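Local coordinates for putative sensory box/GGDEF family protein (Vibrio parahaemolyticus, PDB 3LID), which is probably a membrane-bound signalling enzyme that makes cyclic di-GMP from GTP, and is represented here by its extracellular sensor domain of PDC fold, at residues M68-A73 with A104-I109; N75-K80 with I95-K100; Q81-D86 with V169-I174; E136-K141 with S149-I154. One frame throughout, in Å; residues are numbered along the deposited sequence.

Interaction 1 (M68-A73 with A104-I109); sequences MWSSVA and AGPSLI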
# COMPACT_ATOMS: atom_id res chain seq x y z
N MET A 68 3.71 -21.82 -8.39
CA MET A 68 2.53 -21.08 -8.75
C MET A 68 2.57 -19.68 -8.12
O MET A 68 2.34 -18.63 -8.83
CB MET A 68 1.29 -21.85 -8.29
CG MET A 68 -0.04 -21.33 -8.80
SD MET A 68 -0.82 -20.07 -7.80
CE MET A 68 -1.55 -21.00 -6.37
N TRP A 69 2.83 -19.62 -6.81
CA TRP A 69 2.84 -18.31 -6.15
C TRP A 69 3.96 -17.42 -6.72
O TRP A 69 3.77 -16.22 -6.80
CB TRP A 69 3.02 -18.50 -4.65
CG TRP A 69 1.77 -18.91 -4.01
CD1 TRP A 69 0.57 -19.23 -4.60
CD2 TRP A 69 1.57 -19.11 -2.59
NE1 TRP A 69 -0.36 -19.56 -3.64
CE2 TRP A 69 0.22 -19.44 -2.41
CE3 TRP A 69 2.39 -18.96 -1.49
CZ2 TRP A 69 -0.32 -19.71 -1.14
CZ3 TRP A 69 1.87 -19.17 -0.21
CH2 TRP A 69 0.52 -19.56 -0.06
N SER A 70 5.12 -17.97 -7.06
CA SER A 70 6.18 -17.19 -7.64
C SER A 70 5.66 -16.62 -8.97
O SER A 70 5.99 -15.44 -9.28
CB SER A 70 7.40 -18.07 -7.88
OG SER A 70 7.95 -18.49 -6.63
N SER A 71 4.99 -17.45 -9.78
CA SER A 71 4.42 -16.95 -11.06
C SER A 71 3.43 -15.84 -10.84
O SER A 71 3.38 -14.86 -11.61
CB SER A 71 3.77 -18.12 -11.84
OG SER A 71 4.78 -19.06 -12.23
N VAL A 72 2.57 -16.01 -9.84
CA VAL A 72 1.54 -14.99 -9.57
C VAL A 72 2.28 -13.68 -9.13
O VAL A 72 1.85 -12.56 -9.53
CB VAL A 72 0.54 -15.44 -8.45
CG1 VAL A 72 -0.33 -14.25 -8.01
CG2 VAL A 72 -0.32 -16.57 -9.00
N ALA A 73 3.31 -13.80 -8.27
CA ALA A 73 3.99 -12.59 -7.82
C ALA A 73 4.64 -11.86 -9.02
O ALA A 73 4.65 -10.63 -9.04
CB ALA A 73 5.12 -12.94 -6.77
N ALA A 104 11.12 -13.69 -8.10
CA ALA A 104 10.27 -14.29 -7.05
C ALA A 104 10.80 -15.66 -6.74
O ALA A 104 11.19 -16.41 -7.66
CB ALA A 104 8.81 -14.46 -7.57
N GLY A 105 10.70 -16.10 -5.49
CA GLY A 105 10.98 -17.50 -5.24
C GLY A 105 10.80 -17.76 -3.74
O GLY A 105 10.63 -16.80 -2.93
N PRO A 106 10.88 -19.02 -3.35
CA PRO A 106 10.56 -19.36 -1.95
C PRO A 106 11.73 -19.11 -1.03
O PRO A 106 12.92 -19.17 -1.49
CB PRO A 106 10.30 -20.90 -2.03
CG PRO A 106 11.14 -21.36 -3.21
CD PRO A 106 10.92 -20.20 -4.23
N SER A 107 11.47 -18.90 0.26
CA SER A 107 12.53 -18.81 1.27
C SER A 107 12.39 -19.92 2.27
O SER A 107 11.22 -20.31 2.63
CB SER A 107 12.36 -17.47 2.03
OG SER A 107 13.29 -17.27 3.08
N LEU A 108 13.53 -20.33 2.82
CA LEU A 108 13.47 -21.29 3.89
C LEU A 108 13.62 -20.56 5.22
O LEU A 108 13.69 -21.25 6.30
CB LEU A 108 14.65 -22.30 3.74
CG LEU A 108 14.53 -23.24 2.54
CD1 LEU A 108 15.92 -23.96 2.44
CD2 LEU A 108 13.44 -24.21 2.69
N ILE A 109 13.56 -19.22 5.20
CA ILE A 109 13.70 -18.46 6.46
C ILE A 109 12.23 -18.32 6.95
O ILE A 109 11.50 -17.45 6.44
CB ILE A 109 14.36 -17.09 6.28
CG1 ILE A 109 15.84 -17.29 5.82
CG2 ILE A 109 14.38 -16.34 7.62
CD1 ILE A 109 16.46 -16.03 5.32
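Ser70 meets Gly105 where the edge strand has no side chain, and its OG lies 3.5 Å from Gly105 CA. This is the odd feature of a small contact made by very small residues. Ser70 OG stands beside its own backbone N and anti to the carbonyl carbon (chi1 -67°), which puts the hydroxyl next to the preceding turn. There it is hydrogen-bonded to the backbone O of Glu66. The hydroxyl is thus already engaged within the helix, and it meets the strand only through packing. Pro106 CD borders the same oxygen more loosely.

Ala104, just before the glycine, has its methyl directed at the helix. It rests against the backbone there, with Ala104 CB 3.4 Å from Ser70 O. The Ser70 and Ala104 CB atoms are 3.9 Å apart. One turn further, Ala73 adds a methyl-to-methyl contact, Ala73 CB to Ala104 CB, at 4.1 Å. Small side chains let the backbones come close: the CA atoms of Ser70 and Ala104 are 5.0 Å apart. The axes of helix 68-73 and strand 104-106 approach to 7.2 Å and run nearly antiparallel, at 155°.

The Trp69 ring packs on strands 91-98 and 79-86 instead. The contact is plain helix-on-sheet packing. It sets helix 59-76 against an edge strand of the long antiparallel sheet in this PDC-fold sensor domain.

Interaction 2 (N75-K80 with I95-K100); sequences NQKLYK and IKYDFK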
# COMPACT_ATOMS: atom_id res chain seq x y z
N ASN A 75 3.69 -11.93 -12.11
CA ASN A 75 2.60 -11.41 -12.95
C ASN A 75 1.92 -10.18 -12.33
O ASN A 75 1.69 -9.16 -13.05
CB ASN A 75 1.56 -12.50 -13.13
CG ASN A 75 0.34 -12.04 -13.93
OD1 ASN A 75 -0.60 -11.46 -13.41
ND2 ASN A 75 0.33 -12.38 -15.18
N GLN A 76 1.72 -10.19 -11.01
CA GLN A 76 0.96 -9.11 -10.36
C GLN A 76 1.83 -7.93 -9.87
O GLN A 76 1.29 -6.83 -9.75
CB GLN A 76 0.14 -9.69 -9.18
CG GLN A 76 -1.00 -10.56 -9.67
CD GLN A 76 -2.04 -9.71 -10.41
OE1 GLN A 76 -2.22 -9.84 -11.65
NE2 GLN A 76 -2.63 -8.82 -9.73
N LYS A 77 3.07 -8.21 -9.47
CA LYS A 77 4.15 -7.26 -9.07
C LYS A 77 3.91 -6.55 -7.71
O LYS A 77 4.89 -6.14 -7.08
CB LYS A 77 4.45 -6.20 -10.14
CG LYS A 77 4.76 -6.91 -11.46
CD LYS A 77 5.00 -5.82 -12.53
CE LYS A 77 4.95 -6.43 -13.88
NZ LYS A 77 6.20 -7.11 -14.13
N LEU A 78 2.65 -6.42 -7.28
CA LEU A 78 2.38 -5.61 -6.12
C LEU A 78 2.45 -6.38 -4.79
O LEU A 78 2.27 -5.75 -3.73
CB LEU A 78 0.99 -4.91 -6.21
CG LEU A 78 -0.21 -5.85 -6.48
CD1 LEU A 78 -0.66 -6.34 -5.18
CD2 LEU A 78 -1.39 -5.05 -7.15
N TYR A 79 2.69 -7.67 -4.86
CA TYR A 79 2.91 -8.47 -3.60
C TYR A 79 4.38 -8.65 -3.31
O TYR A 79 5.11 -9.18 -4.15
CB TYR A 79 2.23 -9.84 -3.67
CG TYR A 79 0.78 -9.74 -3.98
CD1 TYR A 79 -0.11 -9.33 -3.01
CD2 TYR A 79 0.29 -10.00 -5.29
CE1 TYR A 79 -1.47 -9.20 -3.27
CE2 TYR A 79 -1.08 -9.88 -5.55
CZ TYR A 79 -1.93 -9.42 -4.56
OH TYR A 79 -3.28 -9.29 -4.82
N LYS A 80 4.82 -8.14 -2.16
CA LYS A 80 6.19 -8.30 -1.73
C LYS A 80 6.40 -9.72 -1.11
O LYS A 80 7.47 -10.29 -1.21
CB LYS A 80 6.50 -7.18 -0.75
CG LYS A 80 7.98 -7.20 -0.40
CD LYS A 80 8.45 -5.79 -0.05
CE LYS A 80 9.93 -5.76 0.17
NZ LYS A 80 10.26 -6.50 1.43
N ILE A 95 6.80 -17.04 -0.24
CA ILE A 95 7.39 -16.59 -1.52
C ILE A 95 7.66 -15.13 -1.30
O ILE A 95 6.82 -14.42 -0.79
CB ILE A 95 6.35 -16.82 -2.65
CG1 ILE A 95 6.19 -18.36 -2.97
CG2 ILE A 95 6.63 -15.97 -3.89
CD1 ILE A 95 7.34 -19.16 -2.98
N LYS A 96 8.84 -14.71 -1.75
CA LYS A 96 9.24 -13.28 -1.67
C LYS A 96 9.44 -12.81 -3.10
O LYS A 96 9.89 -13.58 -3.96
CB LYS A 96 10.56 -13.07 -0.88
CG LYS A 96 10.37 -13.58 0.56
CD LYS A 96 11.67 -13.49 1.25
CE LYS A 96 11.94 -11.94 1.53
NZ LYS A 96 13.12 -11.74 2.49
N TYR A 97 9.12 -11.52 -3.34
CA TYR A 97 9.25 -10.98 -4.70
C TYR A 97 9.92 -9.63 -4.59
O TYR A 97 9.63 -8.81 -3.65
CB TYR A 97 7.84 -10.87 -5.36
CG TYR A 97 7.90 -10.06 -6.66
CD1 TYR A 97 8.44 -10.64 -7.81
CD2 TYR A 97 7.39 -8.78 -6.68
CE1 TYR A 97 8.46 -9.94 -9.02
CE2 TYR A 97 7.39 -8.01 -7.88
CZ TYR A 97 7.92 -8.63 -9.02
OH TYR A 97 7.92 -7.87 -10.18
N ASP A 98 10.82 -9.36 -5.54
CA ASP A 98 11.55 -8.12 -5.50
C ASP A 98 11.25 -7.35 -6.81
O ASP A 98 11.61 -7.83 -7.87
CB ASP A 98 13.07 -8.41 -5.56
CG ASP A 98 13.91 -7.12 -5.60
OD1 ASP A 98 13.91 -6.34 -4.63
OD2 ASP A 98 14.64 -6.93 -6.59
N PHE A 99 10.52 -6.24 -6.70
CA PHE A 99 10.03 -5.64 -7.98
C PHE A 99 11.12 -5.07 -8.82
O PHE A 99 11.02 -5.06 -10.03
CB PHE A 99 8.87 -4.65 -7.75
CG PHE A 99 9.25 -3.31 -7.14
CD1 PHE A 99 9.69 -2.23 -7.96
CD2 PHE A 99 9.04 -3.05 -5.79
CE1 PHE A 99 9.97 -0.94 -7.40
CE2 PHE A 99 9.34 -1.78 -5.20
CZ PHE A 99 9.80 -0.71 -6.03
N LYS A 100 12.19 -4.61 -8.20
CA LYS A 100 13.28 -4.05 -9.04
C LYS A 100 13.91 -5.03 -9.99
O LYS A 100 14.22 -4.67 -11.13
CB LYS A 100 14.37 -3.40 -8.17
CG LYS A 100 13.93 -2.12 -7.61
CD LYS A 100 15.18 -1.35 -7.12
CE LYS A 100 16.54 -2.00 -7.57
NZ LYS A 100 17.20 -2.69 -6.37
O HOH W 1 7.65 -9.17 -12.54
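Tyr97 OH and Lys77 NZ share a water, which lies 2.7 Å from Tyr97 OH and accepts a bond from Lys77 NZ. The lysine chain runs out extended and bends only at its last torsion (chi4 -78°), which brings the amine round to the water. Nearer its root it passes obliquely across the phenol end, with Lys77 CG 3.5 Å from Tyr97 OH.

The Tyr97 ring is the main body of the contact. Its CG is anti to the backbone N (chi1 169°), and the ring reaches across to the backbone of the other segment. Lys77 O sits at the ring edge, near its plane, 3.2 Å from Tyr97 CE2. Tyr79 O approaches the same ring obliquely, 3.4 Å from Tyr97 CD2. Two backbone carbonyls thus abut the CD2/CE2 side of the ring.

One backbone bond joins the segments, from Tyr97 N to Lys80 O at 3.0 Å. The donor stands above the carbonyl plane, 38° out of it. Lys96 CA adds a CA-H...O contact to the same oxygen, at 3.5 Å. Phe99 CB borders Lys77 O more loosely. Lys80 NZ is salt-bridged to Glu138, and the Tyr79 ring packs on Ile37 and Ile40 of helix 9-45.

Lys77, with positive phi, ends the run of helical torsions of helix 59-76. The chain then turns a corner at Lys80. The contact belongs to the open end of the beta hairpin formed by strands 79-86 and 91-98, where the helix hands over to the central sheet.

Interaction 3 (Q81-D86 with V169-I174); sequences QIRFLD and VLNVDI. With PO4 (phosphate ion), chain C.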
# COMPACT_ATOMS: atom_id res chain seq x y z
N GLN A 81 5.35 -10.29 -0.56
CA GLN A 81 5.40 -11.66 -0.07
C GLN A 81 4.06 -12.27 -0.22
O GLN A 81 3.07 -11.58 -0.17
CB GLN A 81 5.67 -11.69 1.49
CG GLN A 81 7.00 -11.05 1.85
CD GLN A 81 7.22 -11.16 3.36
OE1 GLN A 81 7.01 -10.19 4.14
NE2 GLN A 81 7.58 -12.35 3.79
N ILE A 82 4.03 -13.61 -0.35
CA ILE A 82 2.81 -14.38 -0.37
C ILE A 82 3.15 -15.59 0.52
O ILE A 82 4.15 -16.27 0.26
CB ILE A 82 2.46 -14.89 -1.77
CG1 ILE A 82 2.23 -13.64 -2.68
CG2 ILE A 82 1.15 -15.78 -1.71
CD1 ILE A 82 1.99 -14.09 -4.15
N ARG A 83 2.37 -15.76 1.60
CA ARG A 83 2.71 -16.76 2.60
C ARG A 83 1.52 -17.56 3.02
O ARG A 83 0.35 -17.15 2.97
CB ARG A 83 3.16 -16.05 3.85
CG ARG A 83 4.58 -15.43 3.67
CD ARG A 83 5.05 -14.69 4.96
NE ARG A 83 4.22 -13.46 5.11
CZ ARG A 83 4.36 -12.61 6.14
NH1 ARG A 83 5.27 -12.86 7.12
NH2 ARG A 83 3.63 -11.48 6.17
N PHE A 84 1.83 -18.76 3.52
CA PHE A 84 0.82 -19.52 4.24
C PHE A 84 1.42 -19.74 5.65
O PHE A 84 2.58 -20.16 5.79
CB PHE A 84 0.57 -20.91 3.59
CG PHE A 84 -0.55 -21.63 4.26
CD1 PHE A 84 -1.87 -21.26 4.02
CD2 PHE A 84 -0.26 -22.59 5.27
CE1 PHE A 84 -2.92 -21.87 4.67
CE2 PHE A 84 -1.37 -23.25 5.98
CZ PHE A 84 -2.68 -22.86 5.63
N LEU A 85 0.66 -19.35 6.68
CA LEU A 85 1.02 -19.58 8.10
C LEU A 85 0.11 -20.68 8.62
O LEU A 85 -1.07 -20.74 8.33
CB LEU A 85 0.79 -18.29 8.96
CG LEU A 85 1.89 -17.21 8.85
CD1 LEU A 85 2.12 -16.71 7.42
CD2 LEU A 85 1.35 -15.97 9.73
N ASP A 86 0.68 -21.55 9.46
CA ASP A 86 -0.22 -22.57 10.02
C ASP A 86 -1.04 -22.00 11.17
O ASP A 86 -0.91 -20.79 11.49
CB ASP A 86 0.62 -23.80 10.39
CG ASP A 86 1.56 -23.58 11.58
OD1 ASP A 86 1.52 -22.59 12.38
OD2 ASP A 86 2.47 -24.48 11.73
N VAL A 169 -1.66 -15.12 3.70
CA VAL A 169 -1.33 -13.74 3.99
C VAL A 169 -0.62 -13.18 2.78
O VAL A 169 0.37 -13.76 2.29
CB VAL A 169 -0.34 -13.64 5.17
CG1 VAL A 169 0.00 -12.17 5.46
CG2 VAL A 169 -0.97 -14.27 6.45
N LEU A 170 -1.08 -12.02 2.30
CA LEU A 170 -0.44 -11.43 1.12
C LEU A 170 0.02 -10.03 1.51
O LEU A 170 -0.77 -9.28 2.01
CB LEU A 170 -1.52 -11.28 -0.02
CG LEU A 170 -2.45 -12.51 -0.15
CD1 LEU A 170 -3.57 -12.20 -1.14
CD2 LEU A 170 -1.54 -13.66 -0.66
N ASN A 171 1.26 -9.70 1.26
CA ASN A 171 1.78 -8.38 1.67
C ASN A 171 1.77 -7.52 0.43
O ASN A 171 2.66 -7.62 -0.41
CB ASN A 171 3.21 -8.50 2.22
CG ASN A 171 3.23 -9.01 3.62
OD1 ASN A 171 2.45 -9.93 3.96
ND2 ASN A 171 4.07 -8.40 4.47
N VAL A 172 0.80 -6.61 0.42
CA VAL A 172 0.70 -5.59 -0.67
C VAL A 172 1.72 -4.49 -0.39
O VAL A 172 1.77 -3.91 0.71
CB VAL A 172 -0.74 -5.07 -0.76
CG1 VAL A 172 -0.77 -3.88 -1.80
CG2 VAL A 172 -1.75 -6.23 -1.12
N ASP A 173 2.57 -4.26 -1.36
CA ASP A 173 3.77 -3.44 -1.19
C ASP A 173 3.41 -1.96 -1.53
O ASP A 173 3.19 -1.55 -2.69
CB ASP A 173 4.76 -3.99 -2.21
CG ASP A 173 6.07 -3.21 -2.28
OD1 ASP A 173 6.21 -2.16 -1.66
OD2 ASP A 173 6.94 -3.67 -2.99
N ILE A 174 3.20 -1.17 -0.47
CA ILE A 174 2.82 0.25 -0.67
C ILE A 174 3.92 1.08 -1.36
O ILE A 174 3.62 2.00 -2.15
CB ILE A 174 2.48 0.85 0.71
CG1 ILE A 174 1.25 0.13 1.34
CG2 ILE A 174 2.18 2.37 0.63
CD1 ILE A 174 -0.09 0.21 0.47
P PO4 C . 5.68 -9.18 8.08
O1 PO4 C . 6.85 -9.42 7.11
O2 PO4 C . 5.67 -10.46 8.93
O3 PO4 C . 4.36 -9.06 7.36
O4 PO4 C . 5.95 -7.97 8.96
O HOH W 2 2.70 -12.41 2.93
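Gln81 lies beside Asn171, their side chains pointing the same way from the sheet. Its carbonyl takes a straight bond from Asn171 N, 3.0 Å from Gln81 O. Ile82 points to the other face and pairs with Leu170 in a non-hydrogen-bonded antiparallel pair. Their branches cross, Ile82 CG2 to Leu170 CD2 at 3.6 Å.

Arg83 carries most of the polar contact. Its backbone forms a hydrogen-bonded pair with Val169, with Arg83 N 2.9 Å from Val169 O and a return bond from Val169 N to Arg83 O. A bend at chi3 (-70°) swings the guanidinium round to Asn171. There Arg83 NH2 gives a bond to Asn171 OD1 at 2.9 Å, with the two flat groups turned 73° apart. Arg83 NE gives one to a water, which in turn donates to Asn171 OD1. The direct bond and the water bridge together hold the guanidinium and the amide in their mutual turn; the water is also held by Val169 O.

The outer edge of the guanidinium meets the phosphate: Arg83 NH2 to phosphate O3 at 2.8 Å and Arg83 NH1 to phosphate O2 at 3.0 Å. Asn171 ND2 reaches the same O3 at 3.0 Å, nearly straight. Glu91 forms a salt bridge with Arg83 NH1 and probably steadies its charge. Further on, Leu85 CD1 touches Val169 CG2 at 4.1 Å.

The two strands lie in the middle of the sheet, with strand 91-98 next to 79-86 and strand 150-160 next to 163-173. Leu170 faces helix 9-45, touching Ser41 and Leu44, while Arg83 and Asn171 face the phosphate pocket.

Interaction 4 (E136-K141 with S149-I154); sequences ELERDK and SPSLRI. With PO4 (phosphate ion), chain C.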
# COMPACT_ATOMS: atom_id res chain seq x y z
N GLU A 136 1.39 -1.18 7.67
CA GLU A 136 2.33 -1.33 8.80
C GLU A 136 3.63 -1.85 8.24
O GLU A 136 3.64 -2.69 7.28
CB GLU A 136 1.75 -2.37 9.76
CG GLU A 136 2.65 -2.74 10.89
CD GLU A 136 1.89 -3.71 11.79
OE1 GLU A 136 1.03 -3.27 12.56
OE2 GLU A 136 2.14 -4.93 11.75
N LEU A 137 4.72 -1.35 8.79
CA LEU A 137 6.06 -1.73 8.24
C LEU A 137 6.30 -3.22 8.52
O LEU A 137 5.91 -3.77 9.55
CB LEU A 137 7.13 -0.93 8.99
CG LEU A 137 7.00 0.57 8.74
CD1 LEU A 137 7.93 1.45 9.58
CD2 LEU A 137 7.30 0.84 7.27
N GLU A 138 6.99 -3.86 7.60
CA GLU A 138 7.44 -5.27 7.81
C GLU A 138 8.50 -5.42 8.91
O GLU A 138 9.34 -4.52 9.10
CB GLU A 138 8.00 -5.78 6.54
CG GLU A 138 6.85 -5.96 5.50
CD GLU A 138 7.29 -6.60 4.17
OE1 GLU A 138 8.47 -6.60 3.87
OE2 GLU A 138 6.43 -7.16 3.37
N ARG A 139 8.44 -6.57 9.58
CA ARG A 139 9.46 -6.87 10.60
C ARG A 139 9.95 -8.33 10.43
O ARG A 139 9.24 -9.18 9.87
CB ARG A 139 8.85 -6.76 12.01
CG ARG A 139 8.52 -5.26 12.37
CD ARG A 139 7.89 -5.07 13.79
NE ARG A 139 7.72 -3.61 13.98
CZ ARG A 139 8.49 -2.77 14.66
NH1 ARG A 139 9.60 -3.15 15.32
NH2 ARG A 139 8.11 -1.46 14.69
N ASP A 140 11.16 -8.57 10.98
CA ASP A 140 11.79 -9.94 11.06
C ASP A 140 12.14 -10.09 12.53
O ASP A 140 12.94 -9.30 13.05
CB ASP A 140 13.14 -9.96 10.32
CG ASP A 140 13.07 -9.71 8.86
OD1 ASP A 140 12.10 -10.15 8.18
OD2 ASP A 140 14.08 -9.14 8.33
N LYS A 141 11.58 -11.12 13.18
CA LYS A 141 11.80 -11.37 14.64
C LYS A 141 11.60 -10.10 15.43
O LYS A 141 12.43 -9.71 16.30
CB LYS A 141 13.22 -11.95 14.80
CG LYS A 141 13.23 -13.38 14.23
CD LYS A 141 14.64 -13.94 14.21
CE LYS A 141 14.61 -15.28 14.84
NZ LYS A 141 14.35 -14.88 16.25
N SER A 149 9.64 -0.93 4.84
CA SER A 149 8.72 -1.61 3.92
C SER A 149 7.26 -1.59 4.37
O SER A 149 6.79 -2.53 5.07
CB SER A 149 9.25 -3.05 3.73
OG SER A 149 8.36 -3.85 2.98
N PRO A 150 6.50 -0.51 4.02
CA PRO A 150 5.10 -0.42 4.44
C PRO A 150 4.23 -1.42 3.62
O PRO A 150 4.32 -1.44 2.35
CB PRO A 150 4.69 1.07 4.14
CG PRO A 150 5.64 1.45 2.98
CD PRO A 150 6.96 0.62 3.20
N SER A 151 3.51 -2.27 4.34
CA SER A 151 2.72 -3.36 3.69
C SER A 151 1.31 -3.30 4.19
O SER A 151 1.06 -3.03 5.36
CB SER A 151 3.19 -4.80 4.09
OG SER A 151 4.35 -5.20 3.47
N LEU A 152 0.38 -3.59 3.25
CA LEU A 152 -1.02 -3.75 3.57
C LEU A 152 -1.30 -5.26 3.45
O LEU A 152 -1.16 -5.85 2.38
CB LEU A 152 -1.83 -2.91 2.57
CG LEU A 152 -3.28 -2.67 3.03
CD1 LEU A 152 -3.95 -1.46 2.17
CD2 LEU A 152 -4.08 -3.93 2.96
N ARG A 153 -1.53 -5.90 4.57
CA ARG A 153 -1.54 -7.39 4.56
C ARG A 153 -2.99 -7.85 4.36
O ARG A 153 -3.88 -7.53 5.14
CB ARG A 153 -1.04 -7.91 5.95
CG ARG A 153 0.51 -7.68 6.04
CD ARG A 153 0.96 -7.80 7.53
NE ARG A 153 2.36 -7.45 7.66
CZ ARG A 153 2.80 -6.20 7.74
NH1 ARG A 153 1.92 -5.16 7.67
NH2 ARG A 153 4.11 -5.99 7.85
N ILE A 154 -3.21 -8.65 3.33
CA ILE A 154 -4.54 -9.29 3.11
C ILE A 154 -4.48 -10.65 3.90
O ILE A 154 -3.43 -11.34 3.82
CB ILE A 154 -4.72 -9.61 1.65
CG1 ILE A 154 -4.36 -8.35 0.79
CG2 ILE A 154 -6.15 -10.10 1.44
CD1 ILE A 154 -5.22 -7.10 1.13
P PO4 C . 5.68 -9.18 8.08
O1 PO4 C . 6.85 -9.42 7.11
O2 PO4 C . 5.67 -10.46 8.93
O3 PO4 C . 4.36 -9.06 7.36
O4 PO4 C . 5.95 -7.97 8.96
O HOH W 3 9.93 -2.25 7.31
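Backbone bonds join Glu136 and Ser151 in an antiparallel hydrogen-bonded pair, with Glu136 N 3.0 Å from Ser151 O. A further bond runs from Glu138 N to Ser149 O. Glu136 O is held by two sound bonds, with a weak third from Arg153 NH2. Ser151 N and Arg153 NH1, each 3.0 Å from Glu136 O, reach it from opposite faces of its carbonyl plane.

Charged and polar side chains form the second group. The Arg153 chain, extended from CG to NE, carries its guanidinium edge-on to the phosphate. Arg153 NE is 2.6 Å from phosphate O3, and Arg153 NH2 is 2.9 Å from phosphate O4. Arg139 N also bonds phosphate O4, at 2.9 Å. Over one guanidinium face stands Glu136 OE2, a charge neighbour with no N-H directed at it; its salt bridge goes to Arg116. Glu138 splits its carboxylate between two serines: weak bonds run from Ser149 OG to OE1 and from Ser151 OG to OE2. OE2 also accepts from Asn171 ND2.

The apolar contact is small, Leu137 CD2 to Pro150 CB at 4.1 Å.

Strand 150-160 lies between 131-140 and 163-173 in the sheet, and Leu152 and Ile154 touch Val172 of the latter.

How the interactions relate
All four contacts lie on the same antiparallel sheet. Interaction 1 sets helix 59-76 against one face, at the edge strand. Interaction 2 follows 9 Å away between centres and shares that helix. Trp69 of interaction 1 packs on Ile95 of interaction 2 and Ile82 of interaction 3. Interactions 2 and 3 join through the backbone, with Ile95 N 2.8 Å from Ile82 O. Interactions 3 and 4, centres 9 Å apart, share the phosphate, which Lys113, Arg116 and Tyr118 also bind. It probably came from the crystallisation liquor, but its site is consistent with an anion-binding pocket. Lys80 NZ of interaction 2 meets Glu138 OE1 of interaction 4 in a 3.0 Å salt bridge.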